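Local coordinates for importin subunit beta-1 (Saccharomyces cerevisiae, PDB 5OWU), which carries proteins into the nucleus as the importin beta subunit, by associating with importin alpha, which binds the classical nuclear localization signal of the cargo, at residues V151-L156 against R198-N203; S415-M420 against V456-I461; N479-L484 against L524-E529. One frame throughout, in Å; residues are numbered along the deposited sequence.

Contact 1. Residues V151-L156 against R198-N203; sequences VKRASL and RLAALN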
ATOM      1  N   VAL A 151       4.140 -33.446  17.842  1.00 32.12           N
ATOM      2  CA  VAL A 151       4.117 -32.593  19.024  1.00 43.67           C
ATOM      3  C   VAL A 151       5.040 -31.397  18.826  1.00 43.55           C
ATOM      4  O   VAL A 151       4.671 -30.249  19.115  1.00 32.56           O
ATOM      5  CB  VAL A 151       4.499 -33.420  20.265  1.00 43.20           C
ATOM      6  CG1 VAL A 151       4.671 -32.531  21.483  1.00 41.45           C
ATOM      7  CG2 VAL A 151       3.443 -34.483  20.518  1.00 45.33           C
ATOM      8  N   LYS A 152       6.248 -31.646  18.318  1.00 27.04           N
ATOM      9  CA  LYS A 152       7.149 -30.556  17.963  1.00 31.55           C
ATOM     10  C   LYS A 152       6.468 -29.572  17.023  1.00 27.03           C
ATOM     11  O   LYS A 152       6.449 -28.358  17.266  1.00 33.91           O
ATOM     12  CB  LYS A 152       8.406 -31.116  17.295  1.00 37.95           C
ATOM     13  CG  LYS A 152       9.315 -31.925  18.196  1.00 40.37           C
ATOM     14  CD  LYS A 152      10.369 -32.653  17.367  1.00 43.12           C
ATOM     15  CE  LYS A 152      11.524 -33.157  18.220  1.00 51.70           C
ATOM     16  NZ  LYS A 152      12.527 -33.879  17.397  1.00 54.25           N
ATOM     17  N   ARG A 153       5.916 -30.088  15.927  1.00 27.98           N
ATOM     18  CA  ARG A 153       5.396 -29.224  14.875  1.00 28.42           C
ATOM     19  C   ARG A 153       4.185 -28.437  15.363  1.00 39.35           C
ATOM     20  O   ARG A 153       4.079 -27.232  15.122  1.00 30.59           O
ATOM     21  CB  ARG A 153       5.040 -30.063  13.647  1.00 36.35           C
ATOM     22  CG  ARG A 153       5.263 -29.356  12.312  1.00 50.56           C
ATOM     23  CD  ARG A 153       4.199 -28.304  12.036  1.00 52.12           C
ATOM     24  NE  ARG A 153       2.898 -28.897  11.734  1.00 53.06           N
ATOM     25  CZ  ARG A 153       2.519 -29.316  10.529  1.00 58.03           C
ATOM     26  NH1 ARG A 153       3.346 -29.214   9.490  1.00 45.95           N
ATOM     27  NH2 ARG A 153       1.310 -29.842  10.360  1.00 52.97           N
ATOM     28  N   ALA A 154       3.254 -29.105  16.047  1.00 33.44           N
ATOM     29  CA  ALA A 154       2.068 -28.415  16.539  1.00 34.63           C
ATOM     30  C   ALA A 154       2.443 -27.334  17.544  1.00 25.05           C
ATOM     31  O   ALA A 154       1.871 -26.233  17.534  1.00 26.86           O
ATOM     32  CB  ALA A 154       1.101 -29.421  17.161  1.00 26.80           C
ATOM     33  N   SER A 155       3.419 -27.618  18.409  1.00 31.13           N
ATOM     34  CA  SER A 155       3.826 -26.615  19.383  1.00 25.33           C
ATOM     35  C   SER A 155       4.493 -25.428  18.701  1.00 27.89           C
ATOM     36  O   SER A 155       4.260 -24.275  19.088  1.00 21.94           O
ATOM     37  CB  SER A 155       4.743 -27.249  20.428  1.00 28.11           C
ATOM     38  OG  SER A 155       4.068 -28.323  21.067  1.00 31.23           O
ATOM     39  N   LEU A 156       5.312 -25.686  17.669  1.00 25.74           N
ATOM     40  CA  LEU A 156       5.925 -24.594  16.921  1.00 30.48           C
ATOM     41  C   LEU A 156       4.872 -23.753  16.203  1.00 27.25           C
ATOM     42  O   LEU A 156       4.978 -22.521  16.160  1.00 25.11           O
ATOM     43  CB  LEU A 156       6.951 -25.146  15.927  1.00 26.93           C
ATOM     44  CG  LEU A 156       8.185 -25.779  16.585  1.00 25.01           C
ATOM     45  CD1 LEU A 156       8.992 -26.599  15.602  1.00 27.99           C
ATOM     46  CD2 LEU A 156       9.057 -24.704  17.202  1.00 26.91           C
ATOM     47  N   ARG A 198      11.749 -28.195  11.109  1.00 38.23           N
ATOM     48  CA  ARG A 198      12.652 -27.073  10.867  1.00 43.03           C
ATOM     49  C   ARG A 198      11.922 -25.925  10.187  1.00 35.54           C
ATOM     50  O   ARG A 198      12.144 -24.755  10.520  1.00 44.34           O
ATOM     51  CB  ARG A 198      13.844 -27.508  10.016  1.00 44.15           C
ATOM     52  CG  ARG A 198      14.830 -28.422  10.710  1.00 50.48           C
ATOM     53  CD  ARG A 198      16.162 -28.439   9.971  1.00 45.18           C
ATOM     54  NE  ARG A 198      17.055 -27.381  10.438  1.00 35.88           N
ATOM     55  CZ  ARG A 198      18.254 -27.124   9.928  1.00 44.92           C
ATOM     56  NH1 ARG A 198      18.722 -27.837   8.912  1.00 46.69           N
ATOM     57  NH2 ARG A 198      18.988 -26.145  10.436  1.00 51.00           N
ATOM     58  N   LEU A 199      11.048 -26.242   9.230  1.00 39.48           N
ATOM     59  CA  LEU A 199      10.270 -25.208   8.552  1.00 42.48           C
ATOM     60  C   LEU A 199       9.381 -24.464   9.531  1.00 43.75           C
ATOM     61  O   LEU A 199       9.361 -23.227   9.556  1.00 38.01           O
ATOM     62  CB  LEU A 199       9.408 -25.822   7.447  1.00 45.35           C
ATOM     63  CG  LEU A 199      10.018 -25.993   6.065  1.00 55.40           C
ATOM     64  CD1 LEU A 199       9.012 -26.701   5.178  1.00 59.00           C
ATOM     65  CD2 LEU A 199      10.411 -24.643   5.475  1.00 56.01           C
ATOM     66  N   ALA A 200       8.604 -25.213  10.318  1.00 35.25           N
ATOM     67  CA  ALA A 200       7.739 -24.599  11.315  1.00 35.20           C
ATOM     68  C   ALA A 200       8.538 -23.751  12.294  1.00 27.47           C
ATOM     69  O   ALA A 200       8.089 -22.677  12.709  1.00 30.54           O
ATOM     70  CB  ALA A 200       6.957 -25.686  12.055  1.00 42.69           C
ATOM     71  N   ALA A 201       9.724 -24.221  12.684  1.00 35.01           N
ATOM     72  CA  ALA A 201      10.547 -23.473  13.625  1.00 35.07           C
ATOM     73  C   ALA A 201      11.024 -22.163  13.010  1.00 35.55           C
ATOM     74  O   ALA A 201      10.939 -21.107  13.639  1.00 28.78           O
ATOM     75  CB  ALA A 201      11.737 -24.323  14.081  1.00 35.91           C
ATOM     76  N   LEU A 202      11.522 -22.207  11.773  1.00 31.72           N
ATOM     77  CA  LEU A 202      12.024 -20.989  11.146  1.00 34.17           C
ATOM     78  C   LEU A 202      10.893 -19.998  10.877  1.00 22.64           C
ATOM     79  O   LEU A 202      11.053 -18.786  11.085  1.00 31.65           O
ATOM     80  CB  LEU A 202      12.769 -21.350   9.861  1.00 39.88           C
ATOM     81  CG  LEU A 202      14.043 -22.166  10.101  1.00 34.27           C
ATOM     82  CD1 LEU A 202      14.554 -22.763   8.806  1.00 32.47           C
ATOM     83  CD2 LEU A 202      15.120 -21.312  10.737  1.00 33.77           C
ATOM     84  N   ASN A 203       9.738 -20.493  10.431  1.00 29.42           N
ATOM     85  CA  ASN A 203       8.587 -19.616  10.230  1.00 33.22           C
ATOM     86  C   ASN A 203       8.142 -18.981  11.546  1.00 32.27           C
ATOM     87  O   ASN A 203       7.850 -17.778  11.605  1.00 30.70           O
ATOM     88  CB  ASN A 203       7.446 -20.405   9.587  1.00 37.64           C
ATOM     89  CG  ASN A 203       7.755 -20.825   8.156  1.00 39.83           C
ATOM     90  OD1 ASN A 203       8.545 -20.186   7.466  1.00 35.06           O
ATOM     91  ND2 ASN A 203       7.122 -21.898   7.706  1.00 42.01           N
TER

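Contact 2. Residues S415-M420 against V456-I461; sequences SILNLM and VQACLI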
ATOM      1  N   SER A 415      22.246   2.679 -30.372  1.00 28.62           N
ATOM      2  CA  SER A 415      22.076   1.232 -30.254  1.00 34.24           C
ATOM      3  C   SER A 415      20.719   0.866 -29.646  1.00 31.61           C
ATOM      4  O   SER A 415      20.103  -0.142 -30.032  1.00 28.92           O
ATOM      5  CB  SER A 415      23.212   0.645 -29.420  1.00 36.01           C
ATOM      6  OG  SER A 415      23.231   1.209 -28.122  1.00 48.16           O
ATOM      7  N   ILE A 416      20.236   1.668 -28.692  1.00 24.63           N
ATOM      8  CA  ILE A 416      18.956   1.367 -28.053  1.00 29.58           C
ATOM      9  C   ILE A 416      17.815   1.556 -29.043  1.00 28.20           C
ATOM     10  O   ILE A 416      16.920   0.709 -29.153  1.00 35.24           O
ATOM     11  CB  ILE A 416      18.763   2.229 -26.792  1.00 28.49           C
ATOM     12  CG1 ILE A 416      19.718   1.767 -25.696  1.00 30.95           C
ATOM     13  CG2 ILE A 416      17.315   2.147 -26.280  1.00 37.90           C
ATOM     14  CD1 ILE A 416      19.767   2.692 -24.486  1.00 31.82           C
ATOM     15  N   LEU A 417      17.823   2.674 -29.775  1.00 26.67           N
ATOM     16  CA  LEU A 417      16.809   2.895 -30.796  1.00 27.46           C
ATOM     17  C   LEU A 417      16.869   1.810 -31.859  1.00 31.04           C
ATOM     18  O   LEU A 417      15.837   1.410 -32.406  1.00 33.41           O
ATOM     19  CB  LEU A 417      16.990   4.272 -31.435  1.00 35.81           C
ATOM     20  CG  LEU A 417      16.745   5.500 -30.562  1.00 35.52           C
ATOM     21  CD1 LEU A 417      17.107   6.769 -31.321  1.00 38.38           C
ATOM     22  CD2 LEU A 417      15.298   5.550 -30.102  1.00 44.20           C
ATOM     23  N   ASN A 418      18.073   1.326 -32.175  1.00 28.48           N
ATOM     24  CA  ASN A 418      18.184   0.249 -33.151  1.00 29.52           C
ATOM     25  C   ASN A 418      17.523  -1.018 -32.633  1.00 36.08           C
ATOM     26  O   ASN A 418      16.917  -1.768 -33.410  1.00 27.52           O
ATOM     27  CB  ASN A 418      19.651  -0.014 -33.494  1.00 28.66           C
ATOM     28  CG  ASN A 418      19.822  -1.173 -34.456  1.00 45.38           C
ATOM     29  OD1 ASN A 418      19.379  -1.110 -35.601  1.00 39.49           O
ATOM     30  ND2 ASN A 418      20.469  -2.237 -33.996  1.00 44.10           N
ATOM     31  N   LEU A 419      17.607  -1.269 -31.323  1.00 30.28           N
ATOM     32  CA  LEU A 419      16.951  -2.463 -30.793  1.00 28.39           C
ATOM     33  C   LEU A 419      15.430  -2.422 -30.893  1.00 29.90           C
ATOM     34  O   LEU A 419      14.791  -3.457 -30.682  1.00 25.69           O
ATOM     35  CB  LEU A 419      17.344  -2.698 -29.337  1.00 31.08           C
ATOM     36  CG  LEU A 419      18.747  -3.255 -29.105  1.00 30.80           C
ATOM     37  CD1 LEU A 419      18.990  -3.390 -27.624  1.00 44.72           C
ATOM     38  CD2 LEU A 419      18.947  -4.600 -29.786  1.00 33.46           C
ATOM     39  N   MET A 420      14.822  -1.272 -31.194  1.00 29.87           N
ATOM     40  CA  MET A 420      13.375  -1.269 -31.412  1.00 30.79           C
ATOM     41  C   MET A 420      12.986  -2.011 -32.685  1.00 35.45           C
ATOM     42  O   MET A 420      11.811  -2.353 -32.862  1.00 31.40           O
ATOM     43  CB  MET A 420      12.834   0.160 -31.464  1.00 24.92           C
ATOM     44  CG  MET A 420      12.834   0.873 -30.118  1.00 32.87           C
ATOM     45  SD  MET A 420      11.709   0.144 -28.892  1.00 30.90           S
ATOM     46  CE  MET A 420      10.094   0.574 -29.548  1.00 36.41           C
ATOM     47  N   VAL A 456      10.765   9.745 -30.823  1.00 25.31           N
ATOM     48  CA  VAL A 456       9.340   9.814 -31.138  1.00 25.60           C
ATOM     49  C   VAL A 456       8.997   8.812 -32.229  1.00 28.08           C
ATOM     50  O   VAL A 456       8.008   8.078 -32.126  1.00 29.31           O
ATOM     51  CB  VAL A 456       8.946  11.250 -31.534  1.00 20.84           C
ATOM     52  CG1 VAL A 456       7.537  11.293 -32.155  1.00 28.07           C
ATOM     53  CG2 VAL A 456       9.032  12.172 -30.320  1.00 25.14           C
ATOM     54  N   GLN A 457       9.819   8.748 -33.278  1.00 28.82           N
ATOM     55  CA  GLN A 457       9.539   7.818 -34.366  1.00 29.46           C
ATOM     56  C   GLN A 457       9.547   6.375 -33.875  1.00 31.25           C
ATOM     57  O   GLN A 457       8.696   5.572 -34.275  1.00 29.72           O
ATOM     58  CB  GLN A 457      10.550   8.013 -35.502  1.00 36.52           C
ATOM     59  CG  GLN A 457       9.993   7.697 -36.880  1.00 53.82           C
ATOM     60  CD  GLN A 457       8.740   8.503 -37.204  1.00 52.64           C
ATOM     61  OE1 GLN A 457       8.702   9.724 -37.018  1.00 60.73           O
ATOM     62  NE2 GLN A 457       7.701   7.816 -37.669  1.00 56.93           N
ATOM     63  N   ALA A 458      10.490   6.026 -32.996  1.00 30.68           N
ATOM     64  CA  ALA A 458      10.507   4.670 -32.452  1.00 25.52           C
ATOM     65  C   ALA A 458       9.238   4.385 -31.663  1.00 27.22           C
ATOM     66  O   ALA A 458       8.699   3.274 -31.714  1.00 31.15           O
ATOM     67  CB  ALA A 458      11.735   4.461 -31.567  1.00 32.23           C
ATOM     68  N   CYS A 459       8.748   5.377 -30.918  1.00 25.50           N
ATOM     69  CA  CYS A 459       7.502   5.182 -30.185  1.00 22.90           C
ATOM     70  C   CYS A 459       6.329   4.996 -31.140  1.00 23.23           C
ATOM     71  O   CYS A 459       5.440   4.171 -30.887  1.00 26.76           O
ATOM     72  CB  CYS A 459       7.239   6.363 -29.251  1.00 23.86           C
ATOM     73  SG  CYS A 459       8.355   6.451 -27.826  1.00 28.14           S
ATOM     74  N   LEU A 460       6.306   5.762 -32.236  1.00 26.01           N
ATOM     75  CA  LEU A 460       5.203   5.684 -33.189  1.00 31.99           C
ATOM     76  C   LEU A 460       5.185   4.345 -33.909  1.00 35.14           C
ATOM     77  O   LEU A 460       4.115   3.762 -34.117  1.00 28.89           O
ATOM     78  CB  LEU A 460       5.300   6.824 -34.203  1.00 31.40           C
ATOM     79  CG  LEU A 460       5.068   8.238 -33.677  1.00 31.59           C
ATOM     80  CD1 LEU A 460       5.253   9.233 -34.801  1.00 30.92           C
ATOM     81  CD2 LEU A 460       3.674   8.378 -33.061  1.00 33.51           C
ATOM     82  N   ILE A 461       6.354   3.852 -34.324  1.00 31.63           N
ATOM     83  CA  ILE A 461       6.420   2.507 -34.884  1.00 32.03           C
ATOM     84  C   ILE A 461       5.994   1.479 -33.843  1.00 29.70           C
ATOM     85  O   ILE A 461       5.272   0.523 -34.149  1.00 26.74           O
ATOM     86  CB  ILE A 461       7.838   2.214 -35.416  1.00 28.60           C
ATOM     87  CG1 ILE A 461       8.219   3.185 -36.542  1.00 38.52           C
ATOM     88  CG2 ILE A 461       7.957   0.767 -35.889  1.00 31.56           C
ATOM     89  CD1 ILE A 461       7.242   3.240 -37.700  1.00 50.55           C
TER

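Contact 3. Residues N479-L484 against L524-E529; sequences NLVEQL and LTTMVE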
ATOM      1  N   ASN A 479       5.820   9.483 -20.143  1.00 28.18           N
ATOM      2  CA  ASN A 479       7.031   9.999 -19.495  1.00 25.64           C
ATOM      3  C   ASN A 479       7.625  11.175 -20.262  1.00 26.41           C
ATOM      4  O   ASN A 479       8.022  12.186 -19.665  1.00 28.26           O
ATOM      5  CB  ASN A 479       8.069   8.892 -19.361  1.00 24.85           C
ATOM      6  CG  ASN A 479       7.653   7.830 -18.387  1.00 34.45           C
ATOM      7  OD1 ASN A 479       6.668   7.988 -17.677  1.00 33.40           O
ATOM      8  ND2 ASN A 479       8.414   6.740 -18.329  1.00 30.60           N
ATOM      9  N   LEU A 480       7.724  11.050 -21.588  1.00 24.50           N
ATOM     10  CA  LEU A 480       8.284  12.131 -22.391  1.00 24.91           C
ATOM     11  C   LEU A 480       7.517  13.422 -22.182  1.00 30.39           C
ATOM     12  O   LEU A 480       8.114  14.483 -21.951  1.00 29.80           O
ATOM     13  CB  LEU A 480       8.272  11.757 -23.871  1.00 31.72           C
ATOM     14  CG  LEU A 480       9.405  10.881 -24.379  1.00 36.52           C
ATOM     15  CD1 LEU A 480       9.106  10.457 -25.810  1.00 41.21           C
ATOM     16  CD2 LEU A 480      10.735  11.617 -24.301  1.00 30.66           C
ATOM     17  N   VAL A 481       6.187  13.359 -22.285  1.00 23.97           N
ATOM     18  CA  VAL A 481       5.381  14.567 -22.161  1.00 23.67           C
ATOM     19  C   VAL A 481       5.507  15.148 -20.759  1.00 26.11           C
ATOM     20  O   VAL A 481       5.694  16.358 -20.584  1.00 30.65           O
ATOM     21  CB  VAL A 481       3.915  14.265 -22.524  1.00 26.31           C
ATOM     22  CG1 VAL A 481       3.010  15.462 -22.225  1.00 27.46           C
ATOM     23  CG2 VAL A 481       3.818  13.876 -23.984  1.00 35.91           C
ATOM     24  N   GLU A 482       5.417  14.291 -19.738  1.00 32.08           N
ATOM     25  CA  GLU A 482       5.485  14.770 -18.359  1.00 30.91           C
ATOM     26  C   GLU A 482       6.811  15.467 -18.075  1.00 30.03           C
ATOM     27  O   GLU A 482       6.844  16.516 -17.417  1.00 32.08           O
ATOM     28  CB  GLU A 482       5.281  13.602 -17.390  1.00 26.18           C
ATOM     29  CG  GLU A 482       3.835  13.187 -17.197  1.00 29.99           C
ATOM     30  CD  GLU A 482       3.688  11.996 -16.268  1.00 37.33           C
ATOM     31  OE1 GLU A 482       4.712  11.366 -15.930  1.00 37.23           O
ATOM     32  OE2 GLU A 482       2.545  11.685 -15.880  1.00 33.46           O
ATOM     33  N   GLN A 483       7.913  14.908 -18.567  1.00 24.53           N
ATOM     34  CA  GLN A 483       9.221  15.448 -18.227  1.00 27.15           C
ATOM     35  C   GLN A 483       9.640  16.604 -19.122  1.00 34.43           C
ATOM     36  O   GLN A 483      10.461  17.420 -18.700  1.00 31.62           O
ATOM     37  CB  GLN A 483      10.272  14.335 -18.284  1.00 26.29           C
ATOM     38  CG  GLN A 483      10.028  13.237 -17.269  1.00 34.92           C
ATOM     39  CD  GLN A 483      10.156  13.743 -15.846  1.00 42.68           C
ATOM     40  OE1 GLN A 483       9.256  13.571 -15.025  1.00 46.44           O
ATOM     41  NE2 GLN A 483      11.281  14.377 -15.553  1.00 39.79           N
ATOM     42  N   LEU A 484       9.097  16.712 -20.334  1.00 32.51           N
ATOM     43  CA  LEU A 484       9.523  17.771 -21.239  1.00 30.24           C
ATOM     44  C   LEU A 484       8.562  18.950 -21.297  1.00 44.73           C
ATOM     45  O   LEU A 484       8.973  20.038 -21.716  1.00 39.51           O
ATOM     46  CB  LEU A 484       9.718  17.209 -22.651  1.00 27.91           C
ATOM     47  CG  LEU A 484      10.843  16.179 -22.776  1.00 31.16           C
ATOM     48  CD1 LEU A 484      10.870  15.570 -24.160  1.00 31.22           C
ATOM     49  CD2 LEU A 484      12.188  16.822 -22.465  1.00 37.92           C
ATOM     50  N   LEU A 524      -3.478   9.370 -23.889  1.00 24.02           N
ATOM     51  CA  LEU A 524      -4.284  10.471 -24.396  1.00 25.64           C
ATOM     52  C   LEU A 524      -4.683  11.404 -23.266  1.00 25.85           C
ATOM     53  O   LEU A 524      -4.679  12.631 -23.429  1.00 29.93           O
ATOM     54  CB  LEU A 524      -5.521   9.944 -25.128  1.00 26.48           C
ATOM     55  CG  LEU A 524      -5.275   9.347 -26.518  1.00 27.84           C
ATOM     56  CD1 LEU A 524      -6.587   8.845 -27.081  1.00 27.79           C
ATOM     57  CD2 LEU A 524      -4.639  10.354 -27.462  1.00 25.09           C
ATOM     58  N   THR A 525      -4.988  10.846 -22.094  1.00 25.70           N
ATOM     59  CA  THR A 525      -5.328  11.703 -20.969  1.00 29.03           C
ATOM     60  C   THR A 525      -4.162  12.622 -20.646  1.00 27.69           C
ATOM     61  O   THR A 525      -4.331  13.842 -20.512  1.00 26.13           O
ATOM     62  CB  THR A 525      -5.731  10.849 -19.770  1.00 34.00           C
ATOM     63  OG1 THR A 525      -6.932  10.129 -20.101  1.00 32.96           O
ATOM     64  CG2 THR A 525      -5.993  11.711 -18.554  1.00 29.35           C
ATOM     65  N   THR A 526      -2.952  12.060 -20.588  1.00 26.83           N
ATOM     66  CA  THR A 526      -1.768  12.888 -20.392  1.00 24.50           C
ATOM     67  C   THR A 526      -1.684  13.960 -21.471  1.00 30.08           C
ATOM     68  O   THR A 526      -1.462  15.142 -21.171  1.00 27.67           O
ATOM     69  CB  THR A 526      -0.512  12.006 -20.389  1.00 28.09           C
ATOM     70  OG1 THR A 526      -0.549  11.122 -19.263  1.00 28.17           O
ATOM     71  CG2 THR A 526       0.752  12.841 -20.315  1.00 25.37           C
ATOM     72  N   MET A 527      -1.900  13.579 -22.741  1.00 25.34           N
ATOM     73  CA  MET A 527      -1.780  14.575 -23.801  1.00 24.88           C
ATOM     74  C   MET A 527      -2.742  15.721 -23.543  1.00 29.66           C
ATOM     75  O   MET A 527      -2.401  16.897 -23.740  1.00 25.50           O
ATOM     76  CB  MET A 527      -2.057  13.966 -25.175  1.00 26.30           C
ATOM     77  CG  MET A 527      -1.209  12.776 -25.542  1.00 25.44           C
ATOM     78  SD  MET A 527       0.539  13.091 -25.365  1.00 30.53           S
ATOM     79  CE  MET A 527       0.899  14.051 -26.837  1.00 33.89           C
ATOM     80  N   VAL A 528      -3.947  15.394 -23.077  1.00 29.19           N
ATOM     81  CA  VAL A 528      -4.929  16.434 -22.815  1.00 29.63           C
ATOM     82  C   VAL A 528      -4.437  17.331 -21.695  1.00 32.59           C
ATOM     83  O   VAL A 528      -4.433  18.562 -21.811  1.00 30.31           O
ATOM     84  CB  VAL A 528      -6.294  15.814 -22.473  1.00 34.55           C
ATOM     85  CG1 VAL A 528      -7.268  16.895 -21.985  1.00 29.02           C
ATOM     86  CG2 VAL A 528      -6.856  15.098 -23.670  1.00 29.13           C
ATOM     87  N   GLU A 529      -3.960  16.720 -20.614  1.00 28.89           N
ATOM     88  CA  GLU A 529      -3.716  17.488 -19.405  1.00 29.77           C
ATOM     89  C   GLU A 529      -2.522  18.420 -19.565  1.00 31.43           C
ATOM     90  O   GLU A 529      -2.487  19.485 -18.944  1.00 27.55           O
ATOM     91  CB  GLU A 529      -3.555  16.524 -18.235  1.00 38.62           C
ATOM     92  CG  GLU A 529      -4.903  15.840 -17.903  1.00 43.92           C
ATOM     93  CD  GLU A 529      -4.805  14.734 -16.870  1.00 49.12           C
ATOM     94  OE1 GLU A 529      -3.725  14.115 -16.747  1.00 45.75           O
ATOM     95  OE2 GLU A 529      -5.827  14.477 -16.189  1.00 48.26           O
TER
HETATM   96  O   HOH W   1       0.090  12.430 -16.989  1.00 35.70           O

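Contact 1. Residues V151-L156 against R198-N203
Leu-156 drives its side chain against the face of helix 195-208 made by Ala-200 and Ala-201. Its CB lies 3.9 Å from Ala-200 CB, and with CG anti to the carbonyl carbon (chi1 -67°) both methyls are carried on to the next residue. There CD1 sits over the backbone, 3.8 Å from Ala-201 N, while CD2 stands 4.1 Å from Ala-201 CB. Arg-153, one turn earlier, lays its aliphatic part on the same alanine: a bend at chi2 brings CD to 3.8 Å from Ala-200 CB, and a second at chi3 turns the chain beyond it. The Ala-200 methyl thus meets two side chains of helix 149-165, which approach roughly at right angles. With an alanine in place of Leu-156, the touch on Ala-200 could survive through CB, but Ala-201 would probably lose its apolar cover and a gap open between the helices. Leu-156 also packs on Val-197 and Thr-143. Behind this face, Ser-155 OG bonds Val-151 O at 2.8 Å, on the opposite face of the carbonyl from Ser-155 N. Small alanines let the short axes approach to 8.9 Å at 19°, nearly parallel. This is the stacking of second helices from successive HEAT repeats, here HEAT 4 and HEAT 5, that builds the inner layer of the importin beta solenoid.

Contact 2. Residues S415-M420 against V456-I461
Apolar contact comes first: the methyl of Ala-458 points at segment 415-420 and is met by two side chains three residues apart, Leu-417 and Met-420. Leu-417 brings one branch, CD2, to 4.0 Å from Ala-458 CB. Its CB bond runs alongside the other helix rather than at it, and the reach comes from CG lying anti to the carbonyl carbon (chi1 -67°), which swings the branch across. Met-420 starts out facing Ala-458 and touches early in its chain, with CG also 4.0 Å from Ala-458 CB. The two approaches subtend close to a right angle at that methyl, and Leu-417 CD2 and Met-420 CG are 5.3 Å from each other, so Ala-458 nestles in the notch between them.

A second kind of contact sets a methyl against a carbonyl. Bends at chi2 and chi3 of Met-420 curl its end round so that CE comes to 3.7 Å from Ala-458 O. The sulfur-bound methyl is slightly polarised, so the contact may be mildly favourable electrostatically, though it remains essentially van der Waals. SD itself stays farther off, 5.1 Å from Ala-458 CB.

The backbone bonds near the contact are local to each segment. Met-420 N takes Leu-417 O at 3.1 Å, a three-residue span, whereas Ile-461 N takes Gln-457 O in the regular four-residue span of an alpha helix.

Met-420 is the buried member of the trio. It also packs on Thr-431 and Ile-435 of helix 425-442 and on Val-469 and Cys-473 of helix 467-484, so its side chain reaches the second helices of both HEAT 10 and HEAT 11 from the contact between segments 415-420 and 456-461.

Contact 3. Residues N479-L484 against L524-E529
Val-481 and Glu-482 carry the first segment's side of this contact, meeting Thr-526 and Met-527 on helix 516-530. Before them, Asn-479, whose CB bond leads away from helix 516-530, bonds Gly-436 O through ND2, and Leu-480 packs on Ala-439, tying the back of helix 467-484 to helix 425-442 of the preceding repeat.

Val-481 then points toward helix 516-530, and its two branches divide the work. CG1, anti to the backbone N (chi1 172°), lies 4.0 Å from Thr-526 CG2, the two side chains sliding past each other in opposite directions. CG2 meets sulfur instead, 3.6 Å from Met-527 SD, with the side chains crossing at about a right angle. Met-527 sets off away from Val-481; bends at chi2 and chi3 double it back, so that CE too comes within 4.1 Å of Val-481 CG2. Tyr-496, the first residue of helix 496-507, packs on Val-481 as well, and its OH is hydrogen-bonded to Met-527 O.

Glu-482 follows, its CG a looser 4.4 Å from Thr-526 CG2. Its carboxylate is joined to Thr-526 through a water that donates to Glu-482 OE2 at 2.8 Å and is hydrogen-bonded to Thr-526 OG1 at 2.7 Å. Thr-526 thus splits its branches, methyl to Val-481 and hydroxyl to the water. Glu-529 OE1 lies 6.8 Å from Glu-482 OE2, a like charge that may raise the carboxylates' proton affinity slightly.

The short axes approach to 9.9 Å at 21°. Such near-parallel packing of second helices, here from HEAT 11 and HEAT 12, is characteristic of the HEAT superhelix.

From the N terminus, contact 1 closes first, bringing the second helix of HEAT 5 back onto that of HEAT 4. Contact 2 follows much farther along, joining the first helices of HEAT 10 and HEAT 11, its centre 55 Å from that of contact 1. Contact 3 comes last and ties the second helices of HEAT 11 and HEAT 12. The three loops lie in series, none nested or crossed, each advancing the solenoid by one repeat. Contacts 2 and 3 share HEAT 11, through helices 452-463 and 467-484, and their nearest atoms are about 5 Å apart; together they chain three successive repeats, alternating between helix layers.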